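Local coordinates for protein S-adenosyl-L-methionine methyl transferase (Ruegeria pomeroyi DSS-3, PDB 3IHT) that binds S-adenosyl-L-methionine in a Rossmann-like fold and probably transfers its methyl group to a substrate that has not been identified, at residues 42-47 with 65-70; 132-137 with 150-155; 146-151 with 167-172. All blocks are in the same frame, centred on the assembly; numbering follows the deposited sequence. Where two conformers were deposited one is given.

Contact 1 (42-47 with 65-70); sequences GPVYEL and REIYVF
The ring of Phe70 sits between Leu47 and Tyr45 of the neighbouring strand and meets each in a different way. Leu47 lies alongside it, pointing the same way, and sets CD2 over the ring face, 3.7 Å from the Phe70 centroid, as a CH-pi contact. Toward Tyr45 the Phe70 ring presents CE1, which stands 3.5 Å from Tyr45 CG above one face of the tyrosine ring and displaced toward its rim; the two planes are inclined at 57°, neither stacked nor perpendicular. The strand register places both side chains on the same face of the sheet, and CG of Phe70, anti to its carbonyl carbon (chi1 -67°), leans the ring beside Tyr45. Farther along this face Tyr68 receives Pro43 CB at its ring edge, 3.8 Å from CD1. Helix 92-103 packs on this side, with Phe103 against Tyr45 and Tyr68.

The backbones run parallel in register from Val44 with Ile67 to Leu47 with Phe70. Four hydrogen bonds join them, the Phe70 N to Glu46 O bond being almost straight at 175°. On the other face Val44 CB lies 4.2 Å from Ile67 CG1, and Ile67 and Val69 pack on helix 53-61. Glu46 starts beside Val69, but its bent chain carries the carboxylate away to His111 and to Thr54, a residue that binds S-adenosylmethionine.

Strand 44-47, helix 53-61 and strand 67-71 form the first beta-alpha-beta unit of the Rossmann-like sheet. Both faces of the pair are mainly apolar, largely aromatic under helix 92-103 and aliphatic toward helix 53-61; the acidic end of Glu46 is the exception, held by its two outside partners beside the cofactor.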
loop_
_atom_site.group_PDB
_atom_site.type_symbol
_atom_site.label_atom_id
_atom_site.label_comp_id
_atom_site.label_asym_id
_atom_site.label_seq_id
_atom_site.Cartn_x
_atom_site.Cartn_y
_atom_site.Cartn_z
ATOM N N GLY A 42 10.698 -25.250 12.165
ATOM C CA GLY A 42 9.760 -24.553 13.031
ATOM C C GLY A 42 8.945 -23.512 12.277
ATOM O O GLY A 42 9.284 -23.118 11.149
ATOM N N PRO A 43 7.856 -23.045 12.893
ATOM C CA PRO A 43 6.918 -22.199 12.151
ATOM C C PRO A 43 7.373 -20.777 11.867
ATOM O O PRO A 43 8.318 -20.259 12.454
ATOM C CB PRO A 43 5.676 -22.164 13.058
ATOM C CG PRO A 43 6.179 -22.373 14.385
ATOM C CD PRO A 43 7.350 -23.356 14.233
ATOM N N VAL A 44 6.666 -20.181 10.926
ATOM C CA VAL A 44 6.745 -18.771 10.615
ATOM C C VAL A 44 5.628 -18.082 11.382
ATOM O O VAL A 44 4.487 -18.555 11.385
ATOM C CB VAL A 44 6.573 -18.547 9.118
ATOM C CG1 VAL A 44 6.548 -17.053 8.788
ATOM C CG2 VAL A 44 7.645 -19.374 8.306
ATOM N N TYR A 45 5.969 -17.011 12.083
ATOM C CA TYR A 45 4.982 -16.204 12.795
ATOM C C TYR A 45 4.781 -14.906 12.043
ATOM O O TYR A 45 5.748 -14.188 11.766
ATOM C CB TYR A 45 5.407 -15.877 14.246
ATOM C CG TYR A 45 5.471 -17.027 15.247
ATOM C CD1 TYR A 45 4.983 -18.310 14.936
ATOM C CD2 TYR A 45 6.033 -16.839 16.509
ATOM C CE1 TYR A 45 5.056 -19.356 15.831
ATOM C CE2 TYR A 45 6.076 -17.890 17.439
ATOM C CZ TYR A 45 5.578 -19.149 17.090
ATOM O OH TYR A 45 5.640 -20.212 17.973
ATOM N N GLU A 46 3.525 -14.582 11.754
ATOM C CA GLU A 46 3.132 -13.340 11.087
ATOM C C GLU A 46 2.419 -12.477 12.113
ATOM O O GLU A 46 1.314 -12.816 12.551
ATOM C CB GLU A 46 2.202 -13.679 9.905
ATOM C CG GLU A 46 1.505 -12.505 9.223
ATOM C CD GLU A 46 2.420 -11.668 8.347
ATOM O OE1 GLU A 46 3.658 -11.849 8.433
ATOM O OE2 GLU A 46 1.911 -10.843 7.557
ATOM N N LEU A 47 3.055 -11.381 12.529
ATOM C CA LEU A 47 2.500 -10.531 13.572
ATOM C C LEU A 47 1.761 -9.383 12.908
ATOM O O LEU A 47 2.389 -8.452 12.338
ATOM C CB LEU A 47 3.613 -10.012 14.523
ATOM C CG LEU A 47 4.499 -11.105 15.117
ATOM C CD1 LEU A 47 5.515 -10.515 16.135
ATOM C CD2 LEU A 47 3.667 -12.197 15.786
ATOM N N ARG A 65 6.736 -25.522 6.154
ATOM C CA ARG A 65 6.590 -24.912 7.478
ATOM C C ARG A 65 5.180 -24.361 7.600
ATOM O O ARG A 65 4.580 -23.940 6.608
ATOM C CB ARG A 65 7.581 -23.760 7.649
ATOM C CG ARG A 65 8.994 -24.209 7.866
ATOM C CD ARG A 65 9.924 -23.000 8.027
ATOM N NE ARG A 65 10.472 -22.557 6.743
ATOM C CZ ARG A 65 11.245 -21.495 6.607
ATOM N NH1 ARG A 65 11.505 -20.736 7.654
ATOM N NH2 ARG A 65 11.752 -21.180 5.411
ATOM N N GLU A 66 4.668 -24.371 8.822
ATOM C CA GLU A 66 3.366 -23.798 9.161
ATOM C C GLU A 66 3.528 -22.296 9.289
ATOM O O GLU A 66 4.631 -21.823 9.625
ATOM C CB GLU A 66 2.838 -24.364 10.502
ATOM C CG GLU A 66 2.801 -25.887 10.604
ATOM C CD GLU A 66 1.894 -26.414 11.732
ATOM O OE1 GLU A 66 2.196 -26.186 12.923
ATOM O OE2 GLU A 66 0.891 -27.099 11.415
ATOM N N ILE A 67 2.454 -21.553 9.045
ATOM C CA ILE A 67 2.451 -20.094 9.289
ATOM C C ILE A 67 1.348 -19.818 10.327
ATOM O O ILE A 67 0.185 -20.146 10.082
ATOM C CB ILE A 67 2.195 -19.239 8.048
ATOM C CG1 ILE A 67 3.198 -19.539 6.916
ATOM C CG2 ILE A 67 2.194 -17.700 8.451
ATOM C CD1 ILE A 67 2.711 -19.115 5.497
ATOM N N TYR A 68 1.711 -19.288 11.498
ATOM C CA TYR A 68 0.739 -18.816 12.488
ATOM C C TYR A 68 0.619 -17.297 12.414
ATOM O O TYR A 68 1.639 -16.563 12.300
ATOM C CB TYR A 68 1.118 -19.224 13.902
ATOM C CG TYR A 68 0.999 -20.679 14.165
ATOM C CD1 TYR A 68 2.018 -21.537 13.785
ATOM C CD2 TYR A 68 -0.156 -21.226 14.733
ATOM C CE1 TYR A 68 1.905 -22.905 14.002
ATOM C CE2 TYR A 68 -0.283 -22.596 14.915
ATOM C CZ TYR A 68 0.765 -23.412 14.551
ATOM O OH TYR A 68 0.710 -24.773 14.726
ATOM N N VAL A 69 -0.632 -16.827 12.458
ATOM C CA VAL A 69 -0.974 -15.429 12.335
ATOM C C VAL A 69 -1.477 -14.902 13.662
ATOM O O VAL A 69 -2.390 -15.472 14.249
ATOM C CB VAL A 69 -2.054 -15.219 11.205
ATOM C CG1 VAL A 69 -2.501 -13.780 11.155
ATOM C CG2 VAL A 69 -1.521 -15.632 9.863
ATOM N N PHE A 70 -0.865 -13.804 14.130
ATOM C CA PHE A 70 -1.213 -13.141 15.393
ATOM C C PHE A 70 -1.979 -11.871 15.040
ATOM O O PHE A 70 -1.489 -11.029 14.274
ATOM C CB PHE A 70 0.039 -12.765 16.182
ATOM C CG PHE A 70 0.837 -13.940 16.691
ATOM C CD1 PHE A 70 1.532 -14.769 15.812
ATOM C CD2 PHE A 70 0.931 -14.178 18.045
ATOM C CE1 PHE A 70 2.297 -15.817 16.271
ATOM C CE2 PHE A 70 1.708 -15.240 18.518
ATOM C CZ PHE A 70 2.385 -16.041 17.647
#

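Contact 2 (132-137 with 150-155); sequences LIEPHL and YFEGLE. With NI (nickel (II) ion), chain D.
Glu134 reaches past Leu154, the two side chains running antiparallel alongside one another, and its OE2 comes to 3.6 Å from Leu154 CG. With CG anti to the backbone N (chi1 -173°) and the chain extended beyond it, the carboxylate is carried to the backbone of the facing loop. There OE1 accepts from Glu152 N at 2.8 Å in a nearly straight bond of 171°, and OE2 accepts from Gly153 N at 2.7 Å with a more bent angle of 142°. Both oxygens use their syn lone pairs, so that the carboxylate grips two successive amides and its rotation is fixed; Leu154 N adds a long, weak bond to OE2.

In the methyltransferase fold this links the C-terminal part of helix 119-133 and the 3-10 segment 134-136 to the loop between strands 141-145 and 155-157. Phe151 turns its ring edge to Glu134 OE1, 3.6 Å from CD1, and has one face covered by Leu154 CD1, which lies over the ring centre. The same methyl meets Leu137 CD1 at 3.7 Å, an apolar contact next to the carboxylate. Glu152 bends outward at chi2, away from the helix, and its OE2 binds a nickel ion at 1.9 Å, with a water 2.5 Å from the metal.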
loop_
_atom_site.group_PDB
_atom_site.type_symbol
_atom_site.label_atom_id
_atom_site.label_comp_id
_atom_site.label_asym_id
_atom_site.label_seq_id
_atom_site.Cartn_x
_atom_site.Cartn_y
_atom_site.Cartn_z
ATOM N N LEU A 132 9.478 -9.321 23.996
ATOM C CA LEU A 132 8.440 -10.340 23.913
ATOM C C LEU A 132 8.643 -11.258 22.711
ATOM O O LEU A 132 8.241 -12.412 22.754
ATOM C CB LEU A 132 7.037 -9.731 23.859
ATOM C CG LEU A 132 6.618 -8.828 25.027
ATOM C CD1 LEU A 132 5.146 -8.344 24.816
ATOM C CD2 LEU A 132 6.794 -9.517 26.350
ATOM N N ILE A 133 9.233 -10.738 21.648
ATOM C CA ILE A 133 9.490 -11.518 20.451
ATOM C C ILE A 133 10.768 -12.359 20.531
ATOM O O ILE A 133 10.767 -13.525 20.088
ATOM C CB ILE A 133 9.566 -10.629 19.218
ATOM C CG1 ILE A 133 8.201 -10.013 18.924
ATOM C CG2 ILE A 133 10.186 -11.374 17.996
ATOM C CD1 ILE A 133 8.190 -8.849 17.904
ATOM N N GLU A 134 11.827 -11.776 21.071
ATOM C CA GLU A 134 13.171 -12.391 21.063
ATOM C C GLU A 134 13.224 -13.864 21.529
ATOM O O GLU A 134 13.832 -14.688 20.826
ATOM C CB GLU A 134 14.187 -11.534 21.836
ATOM C CG GLU A 134 15.601 -12.019 21.712
ATOM C CD GLU A 134 16.644 -10.925 21.995
ATOM O OE1 GLU A 134 16.272 -9.814 22.465
ATOM O OE2 GLU A 134 17.836 -11.188 21.746
ATOM N N PRO A 135 12.551 -14.223 22.642
ATOM C CA PRO A 135 12.628 -15.611 23.116
ATOM C C PRO A 135 12.011 -16.689 22.198
ATOM O O PRO A 135 12.221 -17.884 22.446
ATOM C CB PRO A 135 11.875 -15.597 24.474
ATOM C CG PRO A 135 11.713 -14.153 24.820
ATOM C CD PRO A 135 11.736 -13.376 23.541
ATOM N N HIS A 136 11.286 -16.277 21.157
ATOM C CA HIS A 136 10.584 -17.199 20.286
ATOM C C HIS A 136 11.451 -17.842 19.210
ATOM O O HIS A 136 11.057 -18.874 18.658
ATOM C CB HIS A 136 9.392 -16.529 19.641
ATOM C CG HIS A 136 8.269 -16.256 20.596
ATOM N ND1 HIS A 136 7.199 -17.108 20.753
ATOM C CD2 HIS A 136 8.099 -15.265 21.501
ATOM C CE1 HIS A 136 6.397 -16.629 21.683
ATOM N NE2 HIS A 136 6.920 -15.508 22.153
ATOM N N LEU A 137 12.585 -17.219 18.884
ATOM C CA LEU A 137 13.405 -17.639 17.768
ATOM C C LEU A 137 14.291 -18.860 18.098
ATOM O O LEU A 137 14.994 -18.898 19.129
ATOM C CB LEU A 137 14.270 -16.510 17.276
ATOM C CG LEU A 137 13.672 -15.396 16.433
ATOM C CD1 LEU A 137 14.834 -14.534 15.964
ATOM C CD2 LEU A 137 12.900 -15.926 15.244
ATOM N N TYR A 150 14.656 -3.449 19.175
ATOM C CA TYR A 150 15.505 -3.228 20.313
ATOM C C TYR A 150 15.813 -4.535 21.022
ATOM O O TYR A 150 15.336 -4.786 22.132
ATOM C CB TYR A 150 14.775 -2.277 21.267
ATOM C CG TYR A 150 14.523 -0.880 20.705
ATOM C CD1 TYR A 150 13.441 -0.617 19.891
ATOM C CD2 TYR A 150 15.363 0.189 21.046
ATOM C CE1 TYR A 150 13.200 0.651 19.392
ATOM C CE2 TYR A 150 15.114 1.463 20.569
ATOM C CZ TYR A 150 14.058 1.691 19.744
ATOM O OH TYR A 150 13.811 2.972 19.290
ATOM N N PHE A 151 16.589 -5.393 20.367
ATOM C CA PHE A 151 16.881 -6.730 20.857
ATOM C C PHE A 151 18.156 -6.778 21.707
ATOM O O PHE A 151 18.992 -5.893 21.604
ATOM C CB PHE A 151 17.038 -7.700 19.684
ATOM C CG PHE A 151 15.778 -7.927 18.918
ATOM C CD1 PHE A 151 14.636 -8.398 19.574
ATOM C CD2 PHE A 151 15.711 -7.684 17.561
ATOM C CE1 PHE A 151 13.444 -8.626 18.867
ATOM C CE2 PHE A 151 14.529 -7.940 16.858
ATOM C CZ PHE A 151 13.395 -8.391 17.525
ATOM N N GLU A 152 18.259 -7.796 22.551
ATOM C CA GLU A 152 19.440 -7.989 23.420
ATOM C C GLU A 152 20.536 -8.818 22.750
ATOM O O GLU A 152 21.728 -8.520 22.880
ATOM C CB GLU A 152 19.005 -8.713 24.700
ATOM C CG GLU A 152 18.196 -7.883 25.652
ATOM C CD GLU A 152 19.028 -6.838 26.349
ATOM O OE1 GLU A 152 20.285 -6.840 26.211
ATOM O OE2 GLU A 152 18.431 -6.015 27.065
ATOM N N GLY A 153 20.123 -9.872 22.061
ATOM C CA GLY A 153 21.013 -10.904 21.557
ATOM C C GLY A 153 21.021 -11.071 20.045
ATOM O O GLY A 153 22.018 -11.556 19.490
ATOM N N LEU A 154 19.954 -10.664 19.358
ATOM C CA LEU A 154 19.850 -10.864 17.906
ATOM C C LEU A 154 20.726 -9.859 17.150
ATOM O O LEU A 154 20.784 -8.680 17.503
ATOM C CB LEU A 154 18.409 -10.767 17.447
ATOM C CG LEU A 154 17.359 -11.611 18.180
ATOM C CD1 LEU A 154 16.004 -11.408 17.542
ATOM C CD2 LEU A 154 17.713 -13.102 18.265
ATOM N N GLU A 155 21.430 -10.348 16.146
ATOM C CA GLU A 155 22.359 -9.566 15.334
ATOM C C GLU A 155 21.624 -9.024 14.115
ATOM O O GLU A 155 20.859 -9.751 13.479
ATOM C CB GLU A 155 23.548 -10.458 14.897
ATOM C CG GLU A 155 23.181 -11.680 14.016
ATOM C CD GLU A 155 24.358 -12.584 13.594
ATOM O OE1 GLU A 155 25.446 -12.050 13.267
ATOM O OE2 GLU A 155 24.171 -13.829 13.548
HETATM NI NI NI D . 19.290 -4.612 28.108
HETATM O O HOH W 1 20.997 -3.065 27.112
#

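Contact 3 (146-151 with 167-172); sequences SDRMYF and RCFIYR
The loop that leaves strand 141-145 of the central sheet folds back over strand 169-172, the antiparallel neighbour of that strand, and rests on two of its aromatic rings. Tyr171 OH accepts a hydrogen bond from the backbone N of Met149, a selenomethionine here, at 3.0 Å and nearly straight (169°). The hydroxyl also bonds to a water that is weakly held by Arg148 NH1. Along the same ring, Met149 CG touches CE1 at 3.6 Å, while Phe151 approaches one face edge-on: its CE2 lies 3.6 Å from Tyr171 CD1 in a T-shaped pair with planes 78° apart. Replacing Tyr171 by an alanine is likely to leave Met149 N without its acceptor and a gap where the edge of Phe151 rests.

Phe169 is overlain by Arg148. CB of the arginine makes a CH-pi contact over the ring face, 4.0 Å from the centroid, and the chain, after its bend at chi3, brings the guanidinium round so that Phe169 CE2 lies over its centre, 3.6 Å from CZ. The two planes are inclined at 62°, so the groups do not stack flat. At the start of the loop Ser146 CA meets Arg167 O at 3.3 Å in a CA-H...O contact. Strand 169-172, antiparallel between 141-145 and 155-157 in the order 3-2-1-4-5-7-6, is the inserted last strand characteristic of Rossmann-like class I methyltransferases.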
loop_
_atom_site.group_PDB
_atom_site.type_symbol
_atom_site.label_atom_id
_atom_site.label_comp_id
_atom_site.label_asym_id
_atom_site.label_seq_id
_atom_site.Cartn_x
_atom_site.Cartn_y
_atom_site.Cartn_z
ATOM N N SER A 146 9.122 -4.066 9.923
ATOM C CA SER A 146 9.027 -2.773 9.291
ATOM C C SER A 146 9.304 -1.638 10.286
ATOM O O SER A 146 9.219 -0.469 9.910
ATOM C CB SER A 146 7.662 -2.605 8.606
ATOM O OG SER A 146 6.593 -3.033 9.431
ATOM N N ASP A 147 9.685 -1.988 11.533
ATOM C CA ASP A 147 10.156 -1.033 12.543
ATOM C C ASP A 147 11.539 -1.468 13.053
ATOM O O ASP A 147 11.749 -2.650 13.290
ATOM C CB ASP A 147 9.210 -1.091 13.769
ATOM C CG ASP A 147 7.746 -0.667 13.461
ATOM O OD1 ASP A 147 7.598 0.526 13.132
ATOM O OD2 ASP A 147 6.785 -1.511 13.599
ATOM N N ARG A 148 12.453 -0.525 13.246
ATOM C CA ARG A 148 13.691 -0.792 13.957
ATOM C C ARG A 148 13.431 -1.392 15.351
ATOM O O ARG A 148 12.581 -0.892 16.072
ATOM C CB ARG A 148 14.509 0.465 14.122
ATOM C CG ARG A 148 15.876 0.169 14.732
ATOM C CD ARG A 148 16.687 1.395 14.946
ATOM N NE ARG A 148 16.931 2.080 13.687
ATOM C CZ ARG A 148 17.959 1.862 12.861
ATOM N NH1 ARG A 148 18.879 0.935 13.108
ATOM N NH2 ARG A 148 18.037 2.588 11.740
HETATM N N MSE A 149 14.146 -2.465 15.700
HETATM C CA MSE A 149 13.856 -3.217 16.901
HETATM C C MSE A 149 14.931 -2.990 17.961
HETATM O O MSE A 149 15.961 -2.379 17.690
HETATM C CB MSE A 149 13.716 -4.699 16.572
HETATM C CG MSE A 149 12.682 -4.995 15.530
HETATM SE SE MSE A 149 10.841 -4.403 15.980
HETATM C CE MSE A 149 10.352 -5.909 17.078
ATOM N N TYR A 150 14.656 -3.449 19.175
ATOM C CA TYR A 150 15.505 -3.228 20.313
ATOM C C TYR A 150 15.813 -4.535 21.022
ATOM O O TYR A 150 15.336 -4.786 22.132
ATOM C CB TYR A 150 14.775 -2.277 21.267
ATOM C CG TYR A 150 14.523 -0.880 20.705
ATOM C CD1 TYR A 150 13.441 -0.617 19.891
ATOM C CD2 TYR A 150 15.363 0.189 21.046
ATOM C CE1 TYR A 150 13.200 0.651 19.392
ATOM C CE2 TYR A 150 15.114 1.463 20.569
ATOM C CZ TYR A 150 14.058 1.691 19.744
ATOM O OH TYR A 150 13.811 2.972 19.290
ATOM N N PHE A 151 16.589 -5.393 20.367
ATOM C CA PHE A 151 16.881 -6.730 20.857
ATOM C C PHE A 151 18.156 -6.778 21.707
ATOM O O PHE A 151 18.992 -5.893 21.604
ATOM C CB PHE A 151 17.038 -7.700 19.684
ATOM C CG PHE A 151 15.778 -7.927 18.918
ATOM C CD1 PHE A 151 14.636 -8.398 19.574
ATOM C CD2 PHE A 151 15.711 -7.684 17.561
ATOM C CE1 PHE A 151 13.444 -8.626 18.867
ATOM C CE2 PHE A 151 14.529 -7.940 16.858
ATOM C CZ PHE A 151 13.395 -8.391 17.525
ATOM N N ARG A 167 13.390 0.874 5.807
ATOM C CA ARG A 167 12.002 0.399 5.650
ATOM C C ARG A 167 11.715 -0.911 6.359
ATOM O O ARG A 167 10.771 -0.980 7.147
ATOM C CB ARG A 167 11.611 0.243 4.173
ATOM C CG ARG A 167 11.631 1.547 3.431
ATOM C CD ARG A 167 10.406 2.424 3.707
ATOM N NE ARG A 167 10.338 3.002 5.048
ATOM C CZ ARG A 167 11.085 3.992 5.507
ATOM N NH1 ARG A 167 12.016 4.557 4.752
ATOM N NH2 ARG A 167 10.896 4.411 6.753
ATOM N N CYS A 168 12.504 -1.928 6.075
ATOM C CA CYS A 168 12.525 -3.200 6.839
ATOM C C CYS A 168 13.926 -3.442 7.439
ATOM O O CYS A 168 14.935 -2.936 6.974
ATOM C CB CYS A 168 12.040 -4.447 6.008
ATOM S SG CYS A 168 10.276 -4.433 5.561
ATOM N N PHE A 169 13.955 -4.230 8.505
ATOM C CA PHE A 169 15.149 -4.562 9.261
ATOM C C PHE A 169 15.153 -6.081 9.470
ATOM O O PHE A 169 14.085 -6.688 9.683
ATOM C CB PHE A 169 15.125 -3.871 10.629
ATOM C CG PHE A 169 15.103 -2.385 10.529
ATOM C CD1 PHE A 169 13.910 -1.712 10.327
ATOM C CD2 PHE A 169 16.287 -1.667 10.635
ATOM C CE1 PHE A 169 13.892 -0.318 10.214
ATOM C CE2 PHE A 169 16.283 -0.279 10.534
ATOM C CZ PHE A 169 15.084 0.389 10.295
ATOM N N ILE A 170 16.339 -6.676 9.397
ATOM C CA ILE A 170 16.469 -8.132 9.542
ATOM C C ILE A 170 17.426 -8.465 10.678
ATOM O O ILE A 170 18.514 -7.914 10.753
ATOM C CB ILE A 170 16.978 -8.809 8.265
ATOM C CG1 ILE A 170 16.127 -8.422 7.055
ATOM C CG2 ILE A 170 17.041 -10.375 8.484
ATOM C CD1 ILE A 170 16.710 -8.932 5.679
ATOM N N TYR A 171 16.998 -9.365 11.570
ATOM C CA TYR A 171 17.804 -9.786 12.696
ATOM C C TYR A 171 17.880 -11.302 12.753
ATOM O O TYR A 171 16.990 -11.995 12.257
ATOM C CB TYR A 171 17.243 -9.246 14.002
ATOM C CG TYR A 171 17.004 -7.758 14.011
ATOM C CD1 TYR A 171 15.814 -7.233 13.517
ATOM C CD2 TYR A 171 17.966 -6.869 14.492
ATOM C CE1 TYR A 171 15.578 -5.879 13.514
ATOM C CE2 TYR A 171 17.728 -5.508 14.471
ATOM C CZ TYR A 171 16.541 -5.030 14.001
ATOM O OH TYR A 171 16.298 -3.688 13.993
ATOM N N ARG A 172 18.951 -11.822 13.349
ATOM C CA ARG A 172 19.171 -13.270 13.397
ATOM C C ARG A 172 19.578 -13.737 14.788
ATOM O O ARG A 172 20.362 -13.067 15.464
ATOM C CB ARG A 172 20.282 -13.658 12.414
ATOM C CG ARG A 172 20.622 -15.165 12.394
ATOM C CD ARG A 172 21.511 -15.510 11.199
ATOM N NE ARG A 172 22.831 -14.899 11.293
ATOM C CZ ARG A 172 23.695 -14.772 10.280
ATOM N NH1 ARG A 172 23.379 -15.192 9.062
ATOM N NH2 ARG A 172 24.872 -14.181 10.476
HETATM O O HOH W 2 18.506 -2.160 14.136
#

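Overall arrangement
From the N terminus, helix 15-36 leads to contact 1, which closes the short loop round helix 53-61 and sets the first two parallel strands side by side. The chain then runs through strand 87-89, helix 92-103 and strand 107-112 to helix 119-133, at whose C-terminal part contact 2 opens. Contact 2 closes over strand 141-145. Contact 3 starts on the stretch that closes contact 2, sharing Tyr150 and Phe151, and closes the loop holding strand 155-157, bringing strand 169-172 back beside 141-145. A salt bridge from Glu155 to Arg172 joins them. Contact 2 also touches contact 1, Leu47 meeting Ile133, whereas contacts 1 and 3, with centres about 17 Å apart, reach the same sheet without touching.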